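Local coordinates for beta-lactamase (Francisella tularensis subsp. tularensis, PDB 3P09), which probably hydrolyses beta-lactams to substituted beta-amino acids, as expected of a class A beta-lactamase associated with antibiotic resistance, at residues D154-A159 with N172-T177; Y58-I62 with I257-N261; L150-T155 with A180-D184; N165-P169 with T232-Y236. All blocks are in the same frame, centred on the assembly; numbering follows the deposited sequence.

How the contacts relate
Contacts 2 and 3 are buried, whereas contacts 1 and 4 are only partly so and lie nearer the surface. Contact 1 joins the two ends of the probable omega loop mainly by hydrogen bonds. Its strand 175-176 pairs with strand 60-61 of contact 2, where an aromatic ring packs on the main sheet without a polar bond between the segments. Contact 3 shares Asp-154 and Thr-155 with contact 1 and sets the same loop against helix 178-190; there, two carboxylates meet. Contact 4 ties the loop to the segment after strand 225-232 through water and apolar touches, and Tyr-236 O reaches Thr-260 and Asn-261 of contact 2. Contacts 3 and 4 do not touch; their centres are about 20 Å apart.

Contact 1 (D154-A159 with N172-T177); sequences DTIITA and NINKTT
Asn-174 OD1 takes two bonds from Thr-158, one from the backbone and one from the side chain, at what is probably the neck of the class A omega loop. The backbone N of Thr-158 lies 2.9 Å from Asn-174 OD1 and approaches nearly in line with its C=O. Thr-158 OG1, 3.1 Å from the same OD1, comes in above the amide plane and off the lone pairs. Thr-158 chi1 is 60°, which sets OG1 between the backbone N and the carbonyl carbon and turns it to that amide. With both donors on one oxygen, the Asn-174 amide is likely to be held against rotation.

Further along, Ile-156 N reaches Lys-175 O at 3.2 Å, while the return bond from Asn-174 N to Ile-156 O is bent and weak. Asn-174 has left-handed backbone angles, as the third residue of a type II turn running from Asn-172 to Lys-175. Beyond the backbone bonds, the hydroxyls of Thr-155 and Thr-176 lie side by side, with 2.6 Å between OG1 and OG1. Lys-175 points its amine away, to Gln-168 O, and Thr-177 OG1 caps Ala-180 N at the start of the next helix.

Packing closes the outer side, where Ile-173 lies against Ile-156 and crosses Thr-158 at about a right angle. Its CD1 stands 3.8 Å from Ile-156 CG2, and its CG2 is 3.2 Å from Thr-158 OG1.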
# COMPACT_ATOMS: atom_id res chain seq x y z
N ASP A 154 -9.51 -10.09 -5.69
CA ASP A 154 -10.02 -8.83 -6.24
C ASP A 154 -8.92 -8.00 -6.89
O ASP A 154 -9.16 -7.27 -7.85
CB ASP A 154 -10.73 -8.00 -5.17
CG ASP A 154 -12.06 -8.61 -4.72
OD1 ASP A 154 -12.69 -9.31 -5.54
OD2 ASP A 154 -12.47 -8.38 -3.57
N THR A 155 -7.71 -8.11 -6.37
CA THR A 155 -6.58 -7.31 -6.84
C THR A 155 -6.02 -7.88 -8.14
O THR A 155 -5.63 -9.04 -8.20
CB THR A 155 -5.49 -7.28 -5.75
OG1 THR A 155 -6.01 -6.61 -4.60
CG2 THR A 155 -4.24 -6.55 -6.24
N ILE A 156 -5.98 -7.06 -9.18
CA ILE A 156 -5.48 -7.50 -10.48
C ILE A 156 -4.29 -6.66 -10.94
O ILE A 156 -4.46 -5.52 -11.34
CB ILE A 156 -6.56 -7.39 -11.56
CG1 ILE A 156 -7.84 -8.09 -11.11
CG2 ILE A 156 -6.04 -7.99 -12.85
CD1 ILE A 156 -7.69 -9.60 -10.97
N ILE A 157 -3.10 -7.23 -10.88
CA ILE A 157 -1.89 -6.52 -11.27
C ILE A 157 -1.33 -7.09 -12.57
O ILE A 157 -1.14 -8.31 -12.69
CB ILE A 157 -0.83 -6.63 -10.18
CG1 ILE A 157 -1.30 -5.89 -8.92
CG2 ILE A 157 0.51 -6.07 -10.67
CD1 ILE A 157 -0.49 -6.22 -7.72
N THR A 158 -1.09 -6.24 -13.57
CA THR A 158 -0.68 -6.74 -14.88
C THR A 158 0.59 -6.06 -15.37
O THR A 158 1.03 -6.29 -16.50
CB THR A 158 -1.76 -6.53 -15.96
OG1 THR A 158 -2.05 -5.13 -16.09
CG2 THR A 158 -3.04 -7.29 -15.59
N ALA A 159 1.17 -5.22 -14.52
CA ALA A 159 2.39 -4.52 -14.89
C ALA A 159 3.15 -4.04 -13.67
O ALA A 159 2.63 -4.01 -12.55
CB ALA A 159 2.07 -3.35 -15.82
N ASN A 172 -11.10 -3.37 -14.27
CA ASN A 172 -10.50 -3.64 -12.96
C ASN A 172 -9.01 -3.95 -13.01
O ASN A 172 -8.39 -4.24 -11.99
CB ASN A 172 -11.28 -4.75 -12.24
CG ASN A 172 -12.72 -4.35 -11.97
OD1 ASN A 172 -13.01 -3.17 -11.79
ND2 ASN A 172 -13.62 -5.32 -11.95
N ILE A 173 -8.43 -3.90 -14.20
CA ILE A 173 -6.99 -4.09 -14.37
C ILE A 173 -6.23 -3.05 -13.56
O ILE A 173 -6.57 -1.86 -13.59
CB ILE A 173 -6.58 -4.00 -15.86
CG1 ILE A 173 -7.29 -5.06 -16.69
CG2 ILE A 173 -5.07 -4.10 -16.02
CD1 ILE A 173 -7.08 -6.46 -16.22
N ASN A 174 -5.22 -3.51 -12.83
CA ASN A 174 -4.39 -2.65 -11.97
C ASN A 174 -5.22 -1.91 -10.93
O ASN A 174 -4.90 -0.78 -10.57
CB ASN A 174 -3.54 -1.69 -12.82
CG ASN A 174 -2.58 -2.44 -13.74
OD1 ASN A 174 -2.21 -3.58 -13.46
ND2 ASN A 174 -2.17 -1.80 -14.83
N LYS A 175 -6.28 -2.56 -10.45
CA LYS A 175 -7.11 -2.01 -9.38
C LYS A 175 -7.26 -2.99 -8.23
O LYS A 175 -6.97 -4.18 -8.36
CB LYS A 175 -8.49 -1.63 -9.92
CG LYS A 175 -8.44 -0.48 -10.91
CD LYS A 175 -9.81 0.06 -11.22
CE LYS A 175 -9.75 1.14 -12.31
NZ LYS A 175 -11.10 1.47 -12.87
N THR A 176 -7.71 -2.49 -7.08
CA THR A 176 -8.02 -3.35 -5.94
C THR A 176 -9.25 -2.76 -5.26
O THR A 176 -9.75 -1.72 -5.70
CB THR A 176 -6.81 -3.41 -4.97
OG1 THR A 176 -7.10 -4.31 -3.89
CG2 THR A 176 -6.51 -2.02 -4.41
N THR A 177 -9.75 -3.40 -4.20
CA THR A 177 -10.86 -2.85 -3.42
C THR A 177 -10.36 -2.51 -2.02
O THR A 177 -9.37 -3.08 -1.56
CB THR A 177 -12.02 -3.88 -3.24
OG1 THR A 177 -11.52 -5.04 -2.55
CG2 THR A 177 -12.62 -4.30 -4.60

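Contact 2 (Y58-I62 with I257-N261); sequences YHFPI and ILYTN
Phe-60 and Thr-260 mark the closest backbone approach, 6.5 Å between their CA atoms, and no hydrogen bond spans the two segments, so strand 60-61 packs on strand 253-260 through side chains instead of extending its sheet.

The Phe-60 ring does most of the work. Leu-258 CB sits over one face, 3.8 Å from the ring centroid and 22° off the normal, a CH-pi contact, while Tyr-58 CD1 lies over the opposite face toward the rim. The ring is thus sandwiched between Leu-258 of the sheet and Tyr-58, two residues before Phe-60. Leu-258 CD1 continues the apolar contact, 3.9 Å from Phe-60 CB. Thr-260 CG2 meets the ring obliquely, coming within 3.5 Å of Phe-60 CD2. A chi1 of -167° turns the Thr-260 hydroxyl anti to its own nitrogen; there OG1 bonds to Tyr-236 O and also stands 3.7 Å from Pro-61 CD.

Leu-258 and Thr-260 direct their side chains to this side of the strand. Tyr-259 turns away, packs on helix 271-289 and bonds through its hydroxyl to Asp-36 O. Strand 253-260 occupies the middle of the five-stranded antiparallel sheet, and strand 60-61 leads toward helix 66-80, whose start carries what is probably the SxxK motif of the family. Packing the lead-in to that helix against the sheet is consistent with the alpha-beta sandwich of class A beta-lactamases.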
# COMPACT_ATOMS: atom_id res chain seq x y z
N TYR A 58 -15.83 -1.40 -4.11
CA TYR A 58 -15.59 -0.61 -5.32
C TYR A 58 -14.11 -0.78 -5.70
O TYR A 58 -13.25 -0.88 -4.83
CB TYR A 58 -15.87 0.86 -5.03
CG TYR A 58 -15.97 1.74 -6.26
CD1 TYR A 58 -14.86 2.44 -6.73
CD2 TYR A 58 -17.18 1.89 -6.93
CE1 TYR A 58 -14.96 3.26 -7.85
CE2 TYR A 58 -17.29 2.70 -8.05
CZ TYR A 58 -16.17 3.38 -8.50
OH TYR A 58 -16.28 4.19 -9.60
N HIS A 59 -13.82 -0.81 -7.00
CA HIS A 59 -12.44 -0.98 -7.46
C HIS A 59 -11.78 0.36 -7.76
O HIS A 59 -12.34 1.21 -8.47
CB HIS A 59 -12.38 -1.89 -8.70
CG HIS A 59 -12.65 -3.34 -8.42
ND1 HIS A 59 -11.67 -4.30 -8.46
CD2 HIS A 59 -13.80 -3.98 -8.11
CE1 HIS A 59 -12.19 -5.48 -8.18
NE2 HIS A 59 -13.49 -5.31 -7.96
N PHE A 60 -10.57 0.53 -7.21
CA PHE A 60 -9.79 1.75 -7.29
C PHE A 60 -8.41 1.42 -7.87
O PHE A 60 -7.85 0.37 -7.60
CB PHE A 60 -9.53 2.30 -5.87
CG PHE A 60 -10.76 2.80 -5.16
CD1 PHE A 60 -11.64 1.92 -4.53
CD2 PHE A 60 -11.03 4.17 -5.09
CE1 PHE A 60 -12.76 2.38 -3.87
CE2 PHE A 60 -12.15 4.65 -4.43
CZ PHE A 60 -13.03 3.75 -3.82
N PRO A 61 -7.82 2.35 -8.63
CA PRO A 61 -6.41 2.18 -9.02
C PRO A 61 -5.56 1.84 -7.79
O PRO A 61 -5.67 2.53 -6.77
CB PRO A 61 -6.03 3.57 -9.55
CG PRO A 61 -7.34 4.14 -10.07
CD PRO A 61 -8.40 3.63 -9.10
N ILE A 62 -4.72 0.81 -7.87
CA ILE A 62 -3.89 0.44 -6.73
C ILE A 62 -2.63 1.32 -6.66
O ILE A 62 -2.16 1.65 -5.58
CB ILE A 62 -3.53 -1.07 -6.74
CG1 ILE A 62 -2.92 -1.48 -5.39
CG2 ILE A 62 -2.61 -1.42 -7.91
CD1 ILE A 62 -2.63 -3.00 -5.28
N ILE A 257 -7.74 3.46 2.91
CA ILE A 257 -8.54 4.55 2.35
C ILE A 257 -8.07 4.80 0.92
O ILE A 257 -6.90 5.14 0.70
CB ILE A 257 -8.38 5.85 3.17
CG1 ILE A 257 -8.75 5.61 4.64
CG2 ILE A 257 -9.23 6.95 2.57
CD1 ILE A 257 -8.54 6.82 5.54
N LEU A 258 -8.97 4.59 -0.05
CA LEU A 258 -8.62 4.75 -1.46
C LEU A 258 -9.52 5.83 -2.03
O LEU A 258 -10.70 5.94 -1.66
CB LEU A 258 -8.82 3.44 -2.22
CG LEU A 258 -8.29 2.18 -1.51
CD1 LEU A 258 -8.57 0.94 -2.35
CD2 LEU A 258 -6.81 2.26 -1.18
N TYR A 259 -8.98 6.65 -2.92
CA TYR A 259 -9.77 7.74 -3.48
C TYR A 259 -9.48 7.82 -4.97
O TYR A 259 -8.33 7.73 -5.37
CB TYR A 259 -9.46 9.09 -2.79
CG TYR A 259 -10.13 10.23 -3.50
CD1 TYR A 259 -11.50 10.42 -3.40
CD2 TYR A 259 -9.40 11.12 -4.30
CE1 TYR A 259 -12.13 11.45 -4.08
CE2 TYR A 259 -10.03 12.16 -4.97
CZ TYR A 259 -11.40 12.32 -4.86
OH TYR A 259 -12.05 13.35 -5.53
N THR A 260 -10.53 7.99 -5.77
CA THR A 260 -10.34 8.20 -7.20
C THR A 260 -11.51 8.98 -7.77
O THR A 260 -12.62 8.94 -7.24
CB THR A 260 -10.14 6.85 -7.96
OG1 THR A 260 -9.65 7.10 -9.28
CG2 THR A 260 -11.44 6.08 -8.03
N ASN A 261 -11.25 9.71 -8.85
CA ASN A 261 -12.30 10.38 -9.60
C ASN A 261 -12.30 9.76 -10.98
O ASN A 261 -11.52 10.17 -11.85
CB ASN A 261 -12.04 11.90 -9.67
CG ASN A 261 -13.12 12.66 -10.44
OD1 ASN A 261 -13.99 12.06 -11.09
ND2 ASN A 261 -13.05 13.99 -10.38

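Contact 3 (L150-T155 with A180-D184); sequences LGDNDT and AITKD
Asp-152 and Asp-184 bring two carboxylate oxygens to 2.5 Å, OD2 to OD2, inside a buried contact. Oxygens that close suggest that an acid proton is present between the two groups, although the model cannot say which of them holds it. The carboxylates do not stack flat: their planes are 41° apart, and the side chains cross at about a right angle.

Asp-152 is itself firmly held by its own loop. A chi1 of -176° swings its CG anti to the backbone N, and OD1 then accepts from two successive backbone nitrogens, Asp-154 N at 2.8 Å and Thr-155 N at 2.9 Å, forming an Asx turn extended to an Asx motif. The first donor approaches nearly along the C-O axis; the second arrives on the syn side, well out of the carboxylate plane. OD2 is bonded as well, by Thr-155 OG1 at 2.6 Å. Together the three donors fix the Asp-152 carboxylate in place.

The Ala-180 methyl packs against the loop: CB is 3.6 Å from Asp-152 OD1 and 3.8 Å from Asp-154 CB. Leu-150 adds an apolar flank, with CD1 3.9 Å from Asp-184 OD1, and one water lies within bonding distance of both Leu-150 O and Asp-184 OD1.

Gly-151, just after helix 140-149, closes it with a Schellman motif and turns the chain into this loop, which runs past the first turns of helix 178-190. Helix 66-80 packs against both segments through Leu-69, which touches Leu-150, Ile-181 and Asp-184.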
# COMPACT_ATOMS: atom_id res chain seq x y z
N LEU A 150 -2.75 -15.23 -0.54
CA LEU A 150 -3.24 -14.38 0.54
C LEU A 150 -4.75 -14.44 0.71
O LEU A 150 -5.28 -13.99 1.73
CB LEU A 150 -2.86 -12.91 0.30
CG LEU A 150 -1.47 -12.44 0.73
CD1 LEU A 150 -1.33 -10.95 0.42
CD2 LEU A 150 -1.24 -12.69 2.21
N GLY A 151 -5.45 -14.98 -0.29
CA GLY A 151 -6.90 -15.00 -0.26
C GLY A 151 -7.52 -13.83 -1.01
O GLY A 151 -8.73 -13.61 -0.95
N ASP A 152 -6.68 -13.10 -1.75
CA ASP A 152 -7.12 -11.91 -2.47
C ASP A 152 -7.46 -12.24 -3.92
O ASP A 152 -6.57 -12.45 -4.74
CB ASP A 152 -6.01 -10.85 -2.44
CG ASP A 152 -6.44 -9.54 -3.09
OD1 ASP A 152 -7.45 -9.54 -3.84
OD2 ASP A 152 -5.78 -8.50 -2.85
N ASN A 153 -8.75 -12.27 -4.23
CA ASN A 153 -9.20 -12.51 -5.61
C ASN A 153 -9.75 -11.25 -6.28
O ASN A 153 -10.41 -11.34 -7.32
CB ASN A 153 -10.26 -13.61 -5.65
CG ASN A 153 -9.79 -14.89 -5.02
OD1 ASN A 153 -10.36 -15.36 -4.03
ND2 ASN A 153 -8.72 -15.47 -5.57
N ASP A 154 -9.51 -10.09 -5.69
CA ASP A 154 -10.02 -8.83 -6.24
C ASP A 154 -8.92 -8.00 -6.89
O ASP A 154 -9.16 -7.27 -7.85
CB ASP A 154 -10.73 -8.00 -5.17
CG ASP A 154 -12.06 -8.61 -4.72
OD1 ASP A 154 -12.69 -9.31 -5.54
OD2 ASP A 154 -12.47 -8.38 -3.57
N THR A 155 -7.71 -8.11 -6.37
CA THR A 155 -6.58 -7.31 -6.84
C THR A 155 -6.02 -7.88 -8.14
O THR A 155 -5.63 -9.04 -8.20
CB THR A 155 -5.49 -7.28 -5.75
OG1 THR A 155 -6.01 -6.61 -4.60
CG2 THR A 155 -4.24 -6.55 -6.24
N ALA A 180 -10.20 -5.80 0.03
CA ALA A 180 -9.17 -6.76 -0.32
C ALA A 180 -7.79 -6.29 0.14
O ALA A 180 -7.02 -7.06 0.74
CB ALA A 180 -9.17 -7.05 -1.83
N ILE A 181 -7.48 -5.03 -0.14
CA ILE A 181 -6.15 -4.52 0.12
C ILE A 181 -5.91 -4.37 1.62
O ILE A 181 -4.80 -4.53 2.09
CB ILE A 181 -5.88 -3.19 -0.59
CG1 ILE A 181 -4.37 -2.95 -0.69
CG2 ILE A 181 -6.60 -2.03 0.12
CD1 ILE A 181 -3.68 -3.97 -1.59
N THR A 182 -6.98 -4.11 2.38
CA THR A 182 -6.87 -3.93 3.83
C THR A 182 -6.76 -5.28 4.54
O THR A 182 -5.97 -5.43 5.46
CB THR A 182 -8.08 -3.11 4.39
OG1 THR A 182 -8.09 -1.82 3.79
CG2 THR A 182 -7.98 -2.93 5.90
N LYS A 183 -7.56 -6.26 4.13
CA LYS A 183 -7.37 -7.63 4.59
C LYS A 183 -5.93 -8.09 4.29
O LYS A 183 -5.30 -8.79 5.10
CB LYS A 183 -8.40 -8.58 3.96
CG LYS A 183 -9.83 -8.37 4.50
CD LYS A 183 -10.77 -9.54 4.16
CE LYS A 183 -10.63 -9.97 2.73
NZ LYS A 183 -11.29 -11.29 2.46
N ASP A 184 -5.39 -7.69 3.14
CA ASP A 184 -4.03 -8.10 2.76
C ASP A 184 -2.97 -7.59 3.73
O ASP A 184 -2.09 -8.34 4.15
CB ASP A 184 -3.67 -7.59 1.37
CG ASP A 184 -4.38 -8.35 0.27
OD1 ASP A 184 -4.93 -9.44 0.54
OD2 ASP A 184 -4.36 -7.85 -0.88
O HOH W 1 -6.62 -11.63 2.00

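Contact 4 (N165-P169 with T232-Y236); sequences NYTQP and TCGQY. With SO4 (sulfate ion), chain F.
Gln-235 extends from its backbone toward Asn-165 and Thr-167, crossing the Thr-167 side chain obliquely. Its NE2 as modelled comes within 3.0 Å of Thr-167 N; both are donors, so the orientation of this amide is doubtful, and its O and N may be exchanged. A nearby water joins three atoms, 2.7 Å from both Gln-235 NE2 and Thr-167 OG1 and 2.8 Å from Asn-165 O. Thr-167 chi1 of 56° turns its hydroxyl to the water.

Beside it, the Tyr-236 ring and the Thr-167 side chain slide past each other in opposite directions, and Pro-169 crosses the ring at about a right angle. The Gln-168 amide, in one of two conformers, stands 78° to the ring plane and shares a second water with it, 2.6 Å from Gln-168 OE1 and Tyr-236 OH alike. At the other end Cys-233 SG sits 3.4 Å from Asn-165 O. Thr-232 OG1 binds a sulfate O1 at 2.6 Å, an ion probably from the crystallisation liquor, also held by Ser-125 and Thr-230.

Water and van der Waals contact thus join the segments, while a disulfide anchors Cys-233 to Cys-63. The sulfate marks an anion-binding spot, consistent with where class A enzymes take the substrate carboxylate.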
# COMPACT_ATOMS: atom_id res chain seq x y z
N ASN A 165 0.41 2.27 -13.06
CA ASN A 165 -0.34 3.46 -12.70
C ASN A 165 -1.50 3.81 -13.64
O ASN A 165 -2.33 4.66 -13.32
CB ASN A 165 0.60 4.66 -12.60
CG ASN A 165 1.55 4.54 -11.43
OD1 ASN A 165 1.12 4.28 -10.31
ND2 ASN A 165 2.83 4.70 -11.69
N TYR A 166 -1.54 3.16 -14.80
CA TYR A 166 -2.51 3.52 -15.83
C TYR A 166 -3.69 2.58 -15.81
O TYR A 166 -3.54 1.36 -15.93
CB TYR A 166 -1.87 3.48 -17.20
CG TYR A 166 -0.48 4.06 -17.20
CD1 TYR A 166 -0.18 5.19 -16.45
CD2 TYR A 166 0.53 3.46 -17.94
CE1 TYR A 166 1.11 5.71 -16.43
CE2 TYR A 166 1.82 3.99 -17.94
CZ TYR A 166 2.09 5.11 -17.19
OH TYR A 166 3.37 5.62 -17.19
N THR A 167 -4.87 3.14 -15.62
CA THR A 167 -6.07 2.33 -15.56
C THR A 167 -7.09 2.91 -16.51
O THR A 167 -6.86 3.95 -17.15
CB THR A 167 -6.68 2.32 -14.13
OG1 THR A 167 -6.94 3.66 -13.69
CG2 THR A 167 -5.72 1.65 -13.14
N GLN A 168 -8.23 2.25 -16.61
CA GLN A 168 -9.37 2.80 -17.32
C GLN A 168 -10.56 2.70 -16.39
O GLN A 168 -10.65 1.75 -15.60
CB GLN A 168 -9.62 2.05 -18.62
CG GLN A 168 -8.40 1.98 -19.54
CD GLN A 168 -8.02 3.33 -20.12
OE1 GLN A 168 -8.79 4.29 -20.06
NE2 GLN A 168 -6.82 3.41 -20.70
N PRO A 169 -11.49 3.66 -16.47
CA PRO A 169 -12.61 3.76 -15.54
C PRO A 169 -13.40 2.45 -15.37
O PRO A 169 -13.78 2.14 -14.25
CB PRO A 169 -13.49 4.84 -16.17
CG PRO A 169 -12.54 5.69 -16.95
CD PRO A 169 -11.51 4.74 -17.48
N THR A 232 -0.04 6.85 -5.42
CA THR A 232 -0.44 8.06 -6.11
C THR A 232 -0.25 7.84 -7.62
O THR A 232 0.88 7.90 -8.10
CB THR A 232 0.42 9.25 -5.64
OG1 THR A 232 0.55 9.22 -4.21
CG2 THR A 232 -0.23 10.55 -6.04
N CYS A 233 -1.33 7.58 -8.36
CA CYS A 233 -1.18 7.24 -9.79
C CYS A 233 -0.71 8.41 -10.66
O CYS A 233 0.02 8.20 -11.65
CB CYS A 233 -2.48 6.65 -10.38
SG CYS A 233 -2.72 4.91 -9.93
N GLY A 234 -1.15 9.61 -10.32
CA GLY A 234 -0.92 10.77 -11.16
C GLY A 234 -1.98 10.90 -12.24
O GLY A 234 -1.83 11.69 -13.18
N GLN A 235 -3.04 10.12 -12.11
CA GLN A 235 -4.22 10.30 -12.95
C GLN A 235 -5.46 9.87 -12.19
O GLN A 235 -5.35 9.17 -11.18
CB GLN A 235 -4.09 9.52 -14.26
CG GLN A 235 -3.78 8.05 -14.08
CD GLN A 235 -4.10 7.24 -15.32
OE1 GLN A 235 -3.82 7.66 -16.45
NE2 GLN A 235 -4.69 6.06 -15.12
N TYR A 236 -6.63 10.30 -12.67
CA TYR A 236 -7.91 10.03 -12.02
C TYR A 236 -7.88 10.37 -10.53
O TYR A 236 -8.52 9.68 -9.72
CB TYR A 236 -8.35 8.58 -12.24
CG TYR A 236 -8.61 8.26 -13.69
CD1 TYR A 236 -9.69 8.81 -14.37
CD2 TYR A 236 -7.76 7.41 -14.40
CE1 TYR A 236 -9.93 8.53 -15.71
CE2 TYR A 236 -7.99 7.12 -15.73
CZ TYR A 236 -9.07 7.68 -16.38
OH TYR A 236 -9.28 7.37 -17.71
S SO4 F . 3.48 7.17 -3.96
O1 SO4 F . 3.04 8.53 -3.74
O2 SO4 F . 3.01 6.69 -5.26
O3 SO4 F . 4.92 7.16 -3.93
O4 SO4 F . 2.93 6.31 -2.92
O HOH W 2 -4.98 5.16 -12.60
O HOH W 3 -7.38 6.34 -19.24